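Local coordinates for protein zinc chaperone AztD (Citrobacter koseri, PDB 6CMK) that acts as a periplasmic zinc chaperone, handing one zinc ion directly to the solute-binding protein AztC of the AztABCD zinc transport system, at residues E31-H43 against V47-L59. Residues are numbered along the deposited sequence; the frame is centred on the assembly and turned at random.
Sequences EDVTAWRLFIADH and VVNVIDALDGDKL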
loop_
_atom_site.group_PDB
_atom_site.type_symbol
_atom_site.label_atom_id
_atom_site.label_comp_id
_atom_site.label_asym_id
_atom_site.label_seq_id
_atom_site.Cartn_x
_atom_site.Cartn_y
_atom_site.Cartn_z
ATOM N N GLU B 31 6.353 -9.994 18.219
ATOM C CA GLU B 31 5.641 -11.095 17.581
ATOM C C GLU B 31 4.952 -10.645 16.294
ATOM O O GLU B 31 4.962 -9.464 15.950
ATOM C CB GLU B 31 4.609 -11.691 18.539
ATOM C CG GLU B 31 3.388 -10.808 18.738
ATOM C CD GLU B 31 2.386 -11.403 19.704
ATOM O OE1 GLU B 31 2.359 -12.642 19.851
ATOM O OE2 GLU B 31 1.624 -10.627 20.321
ATOM N N ASP B 32 4.340 -11.600 15.600
ATOM C CA ASP B 32 3.693 -11.383 14.311
ATOM C C ASP B 32 2.210 -11.689 14.472
ATOM O O ASP B 32 1.844 -12.818 14.815
ATOM C CB ASP B 32 4.332 -12.283 13.251
ATOM C CG ASP B 32 4.181 -11.743 11.860
ATOM O OD1 ASP B 32 3.051 -11.768 11.331
ATOM O OD2 ASP B 32 5.201 -11.295 11.294
ATOM N N VAL B 33 1.355 -10.695 14.236
ATOM C CA VAL B 33 -0.057 -10.801 14.582
ATOM C C VAL B 33 -0.901 -10.608 13.336
ATOM O O VAL B 33 -0.713 -9.638 12.593
ATOM C CB VAL B 33 -0.459 -9.786 15.662
ATOM C CG1 VAL B 33 -1.951 -9.909 15.961
ATOM C CG2 VAL B 33 0.365 -10.022 16.912
ATOM N N THR B 34 -1.837 -11.529 13.135
ATOM C CA THR B 34 -2.843 -11.465 12.083
ATOM C C THR B 34 -4.172 -11.104 12.725
ATOM O O THR B 34 -4.560 -11.699 13.734
ATOM C CB THR B 34 -2.966 -12.807 11.351
ATOM O OG1 THR B 34 -1.732 -13.125 10.695
ATOM C CG2 THR B 34 -4.081 -12.763 10.316
ATOM N N ALA B 35 -4.870 -10.132 12.150
ATOM C CA ALA B 35 -6.150 -9.744 12.729
ATOM C C ALA B 35 -7.068 -9.255 11.628
ATOM O O ALA B 35 -6.681 -8.397 10.825
ATOM C CB ALA B 35 -5.978 -8.661 13.802
ATOM N N TRP B 36 -8.277 -9.814 11.592
ATOM C CA TRP B 36 -9.313 -9.396 10.659
ATOM C C TRP B 36 -10.647 -9.349 11.391
ATOM O O TRP B 36 -10.923 -10.193 12.249
ATOM C CB TRP B 36 -9.440 -10.343 9.468
ATOM C CG TRP B 36 -8.251 -10.393 8.532
ATOM C CD1 TRP B 36 -7.058 -11.008 8.759
ATOM C CD2 TRP B 36 -8.177 -9.849 7.213
ATOM N NE1 TRP B 36 -6.233 -10.876 7.668
ATOM C CE2 TRP B 36 -6.896 -10.162 6.704
ATOM C CE3 TRP B 36 -9.055 -9.120 6.416
ATOM C CZ2 TRP B 36 -6.490 -9.776 5.439
ATOM C CZ3 TRP B 36 -8.642 -8.740 5.156
ATOM C CH2 TRP B 36 -7.369 -9.068 4.685
ATOM N N ARG B 37 -11.481 -8.376 11.029
ATOM C CA ARG B 37 -12.756 -8.162 11.696
ATOM C C ARG B 37 -13.860 -7.957 10.677
ATOM O O ARG B 37 -13.655 -7.316 9.643
ATOM C CB ARG B 37 -12.667 -6.966 12.636
ATOM C CG ARG B 37 -11.822 -7.286 13.841
ATOM C CD ARG B 37 -11.503 -6.077 14.678
ATOM N NE ARG B 37 -10.637 -6.463 15.782
ATOM C CZ ARG B 37 -10.257 -5.654 16.758
ATOM N NH1 ARG B 37 -10.657 -4.395 16.772
ATOM N NH2 ARG B 37 -9.470 -6.112 17.723
ATOM N N LEU B 38 -15.020 -8.535 10.975
ATOM C CA LEU B 38 -16.238 -8.331 10.212
ATOM C C LEU B 38 -17.100 -7.287 10.897
ATOM O O LEU B 38 -17.213 -7.266 12.124
ATOM C CB LEU B 38 -17.053 -9.620 10.099
ATOM C CG LEU B 38 -16.317 -10.878 9.657
ATOM C CD1 LEU B 38 -17.268 -12.085 9.708
ATOM C CD2 LEU B 38 -15.753 -10.673 8.274
ATOM N N PHE B 39 -17.744 -6.455 10.091
ATOM C CA PHE B 39 -18.739 -5.508 10.568
ATOM C C PHE B 39 -20.029 -5.814 9.831
ATOM O O PHE B 39 -20.052 -5.810 8.597
ATOM C CB PHE B 39 -18.257 -4.073 10.346
ATOM C CG PHE B 39 -17.011 -3.762 11.113
ATOM C CD1 PHE B 39 -15.785 -4.194 10.648
ATOM C CD2 PHE B 39 -17.070 -3.107 12.328
ATOM C CE1 PHE B 39 -14.634 -3.951 11.360
ATOM C CE2 PHE B 39 -15.918 -2.856 13.046
ATOM C CZ PHE B 39 -14.704 -3.281 12.561
ATOM N N ILE B 40 -21.083 -6.124 10.586
ATOM C CA ILE B 40 -22.293 -6.714 10.030
ATOM C C ILE B 40 -23.487 -5.909 10.510
ATOM O O ILE B 40 -23.714 -5.784 11.720
ATOM C CB ILE B 40 -22.451 -8.187 10.427
ATOM C CG1 ILE B 40 -21.180 -8.987 10.112
ATOM C CG2 ILE B 40 -23.630 -8.792 9.694
ATOM C CD1 ILE B 40 -20.604 -9.645 11.334
ATOM N N ALA B 41 -24.260 -5.395 9.568
ATOM C CA ALA B 41 -25.452 -4.623 9.878
ATOM C C ALA B 41 -26.695 -5.499 9.780
ATOM O O ALA B 41 -26.850 -6.280 8.836
ATOM C CB ALA B 41 -25.586 -3.426 8.934
ATOM N N ASP B 42 -27.574 -5.355 10.764
ATOM C CA ASP B 42 -28.858 -6.040 10.754
ATOM C C ASP B 42 -29.795 -5.351 9.775
ATOM O O ASP B 42 -29.759 -4.127 9.618
ATOM C CB ASP B 42 -29.457 -6.040 12.157
ATOM C CG ASP B 42 -30.611 -7.003 12.296
ATOM O OD1 ASP B 42 -31.767 -6.583 12.064
ATOM O OD2 ASP B 42 -30.352 -8.179 12.617
ATOM N N HIS B 43 -30.636 -6.142 9.108
ATOM C CA HIS B 43 -31.489 -5.576 8.072
ATOM C C HIS B 43 -32.556 -4.673 8.667
ATOM O O HIS B 43 -32.919 -3.658 8.064
ATOM C CB HIS B 43 -32.161 -6.674 7.249
ATOM C CG HIS B 43 -33.073 -6.134 6.194
ATOM N ND1 HIS B 43 -34.417 -5.926 6.413
ATOM C CD2 HIS B 43 -32.828 -5.722 4.928
ATOM C CE1 HIS B 43 -34.964 -5.428 5.319
ATOM N NE2 HIS B 43 -34.022 -5.296 4.404
ATOM N N VAL B 47 -28.500 -1.905 14.527
ATOM C CA VAL B 47 -27.378 -2.517 15.228
ATOM C C VAL B 47 -26.289 -2.863 14.221
ATOM O O VAL B 47 -26.574 -3.277 13.092
ATOM C CB VAL B 47 -27.828 -3.773 16.003
ATOM C CG1 VAL B 47 -28.491 -4.760 15.067
ATOM C CG2 VAL B 47 -26.654 -4.425 16.707
ATOM N N VAL B 48 -25.036 -2.692 14.636
ATOM C CA VAL B 48 -23.879 -3.167 13.879
ATOM C C VAL B 48 -23.083 -4.079 14.801
ATOM O O VAL B 48 -22.677 -3.665 15.895
ATOM C CB VAL B 48 -23.006 -2.016 13.349
ATOM C CG1 VAL B 48 -21.764 -2.560 12.649
ATOM C CG2 VAL B 48 -23.796 -1.145 12.390
ATOM N N ASN B 49 -22.906 -5.329 14.386
ATOM C CA ASN B 49 -22.115 -6.298 15.130
ATOM C C ASN B 49 -20.699 -6.372 14.570
ATOM O O ASN B 49 -20.483 -6.249 13.365
ATOM C CB ASN B 49 -22.766 -7.681 15.081
ATOM C CG ASN B 49 -23.999 -7.780 15.961
ATOM O OD1 ASN B 49 -23.913 -7.679 17.183
ATOM N ND2 ASN B 49 -25.148 -7.993 15.344
ATOM N N VAL B 50 -19.733 -6.572 15.463
ATOM C CA VAL B 50 -18.328 -6.721 15.097
ATOM C C VAL B 50 -17.907 -8.111 15.530
ATOM O O VAL B 50 -18.123 -8.496 16.683
ATOM C CB VAL B 50 -17.429 -5.658 15.754
ATOM C CG1 VAL B 50 -16.002 -5.724 15.163
ATOM C CG2 VAL B 50 -18.025 -4.267 15.586
ATOM N N ILE B 51 -17.311 -8.854 14.609
ATOM C CA ILE B 51 -16.969 -10.250 14.829
ATOM C C ILE B 51 -15.525 -10.443 14.405
ATOM O O ILE B 51 -15.086 -9.881 13.398
ATOM C CB ILE B 51 -17.925 -11.170 14.046
ATOM C CG1 ILE B 51 -19.322 -11.072 14.685
ATOM C CG2 ILE B 51 -17.419 -12.619 13.993
ATOM C CD1 ILE B 51 -20.345 -12.048 14.152
ATOM N N ASP B 52 -14.785 -11.218 15.191
ATOM C CA ASP B 52 -13.448 -11.637 14.788
ATOM C C ASP B 52 -13.572 -12.593 13.610
ATOM O O ASP B 52 -14.175 -13.661 13.732
ATOM C CB ASP B 52 -12.734 -12.299 15.964
ATOM C CG ASP B 52 -11.281 -12.636 15.667
ATOM O OD1 ASP B 52 -10.908 -12.867 14.493
ATOM O OD2 ASP B 52 -10.493 -12.671 16.630
ATOM N N ALA B 53 -13.025 -12.201 12.461
ATOM C CA ALA B 53 -13.223 -12.990 11.248
ATOM C C ALA B 53 -12.532 -14.345 11.334
ATOM O O ALA B 53 -12.945 -15.295 10.662
ATOM C CB ALA B 53 -12.703 -12.231 10.029
ATOM N N LEU B 54 -11.473 -14.453 12.134
ATOM C CA LEU B 54 -10.658 -15.662 12.099
ATOM C C LEU B 54 -11.261 -16.798 12.927
ATOM O O LEU B 54 -11.026 -17.971 12.614
ATOM C CB LEU B 54 -9.234 -15.325 12.558
ATOM C CG LEU B 54 -8.602 -14.111 11.851
ATOM C CD1 LEU B 54 -7.146 -13.924 12.253
ATOM C CD2 LEU B 54 -8.708 -14.198 10.327
ATOM N N ASP B 55 -12.048 -16.492 13.961
ATOM C CA ASP B 55 -12.692 -17.541 14.748
ATOM C C ASP B 55 -14.155 -17.266 15.075
ATOM O O ASP B 55 -14.788 -18.098 15.734
ATOM C CB ASP B 55 -11.923 -17.782 16.059
ATOM C CG ASP B 55 -11.960 -16.588 16.988
ATOM O OD1 ASP B 55 -12.594 -15.570 16.643
ATOM O OD2 ASP B 55 -11.359 -16.674 18.075
ATOM N N GLY B 56 -14.708 -16.133 14.659
ATOM C CA GLY B 56 -16.131 -15.920 14.770
ATOM C C GLY B 56 -16.637 -15.411 16.099
ATOM O O GLY B 56 -17.858 -15.349 16.282
ATOM N N ASP B 57 -15.774 -15.021 17.033
ATOM C CA ASP B 57 -16.329 -14.605 18.312
ATOM C C ASP B 57 -16.698 -13.123 18.280
ATOM O O ASP B 57 -16.172 -12.326 17.493
ATOM C CB ASP B 57 -15.393 -14.923 19.488
ATOM C CG ASP B 57 -14.053 -14.224 19.405
ATOM O OD1 ASP B 57 -13.845 -13.407 18.488
ATOM O OD2 ASP B 57 -13.203 -14.499 20.281
ATOM N N LYS B 58 -17.661 -12.781 19.125
ATOM C CA LYS B 58 -18.283 -11.467 19.110
ATOM C C LYS B 58 -17.388 -10.480 19.848
ATOM O O LYS B 58 -17.043 -10.695 21.014
ATOM C CB LYS B 58 -19.667 -11.535 19.757
ATOM C CG LYS B 58 -20.537 -12.706 19.297
ATOM C CD LYS B 58 -21.156 -12.468 17.928
ATOM C CE LYS B 58 -22.355 -11.531 18.010
ATOM N NZ LYS B 58 -22.885 -11.185 16.661
ATOM N N LEU B 59 -17.002 -9.408 19.168
ATOM C CA LEU B 59 -16.179 -8.374 19.774
ATOM C C LEU B 59 -16.991 -7.198 20.290
ATOM O O LEU B 59 -16.619 -6.603 21.309
ATOM C CB LEU B 59 -15.147 -7.867 18.760
ATOM C CG LEU B 59 -13.790 -8.568 18.669
ATOM C CD1 LEU B 59 -13.865 -10.058 18.969
ATOM C CD2 LEU B 59 -13.197 -8.327 17.281
HETATM O O HOH W 1 -8.714 -11.355 14.113
HETATM O O HOH W 2 -25.633 -8.144 12.514
HETATM O O HOH W 3 -28.116 -2.138 10.863
#
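Ile40 O accepts two hydrogen bonds, from Asn49 N (2.8 Å) and from a water, and Val48 CA adds a weaker CA-H...O contact. The same water accepts from Asn49 ND2, while Asn49 OD1 is hydrogen-bonded to Thr61 OG1 on the flanking strand 58-63. Ile40 N returns a bond to Asn49 O. Leu38 and Ile51 form the next hydrogen-bonded pair of this antiparallel hairpin, with Leu38 N 2.8 Å from Ile51 O. Past Asp52 the chain turns. Ala53 N still reaches Trp36 O at 2.9 Å, but from above the carbonyl plane, 40° out of it. Asp52 OD1 accepts from Leu54 N, an Asx turn, and a water links the same oxygen to Trp36 N.

The side chains sort onto two faces. On one, Phe39 and Val50 lie side by side. Val50 CG1 sits over the ring face, 4.0 Å from its centroid, a CH-pi contact. Farther along, Leu59 CD2 lies over one face of the Arg37 guanidinium, 3.5 Å from Arg37 NE. The extended Arg37 chain (chi2 170°, chi3 -177°) carries the guanidinium past Leu59, where NH1 donates to Ser94 O and Asp110 O. On the other face, Ile40 CD1 meets Ile51 CD1 at 3.7 Å, and Leu38 CD2 packs on Ala53 CB. Leu54 CD1 touches Thr34 CG2, while Leu54 CD2 approaches the Trp36 ring obliquely, 3.9 Å from Trp36 CD1.

The hairpin forms the middle of a four-stranded propeller blade. Strand 58-63 flanks strand 47-52. Strand 392-403 pairs with strand 32-42, so the first and last strands of the modelled chain meet in one blade, the 'Velcro' closure of a beta propeller. Phe39 and Arg37 pack against strand 88-100 of the next sheet.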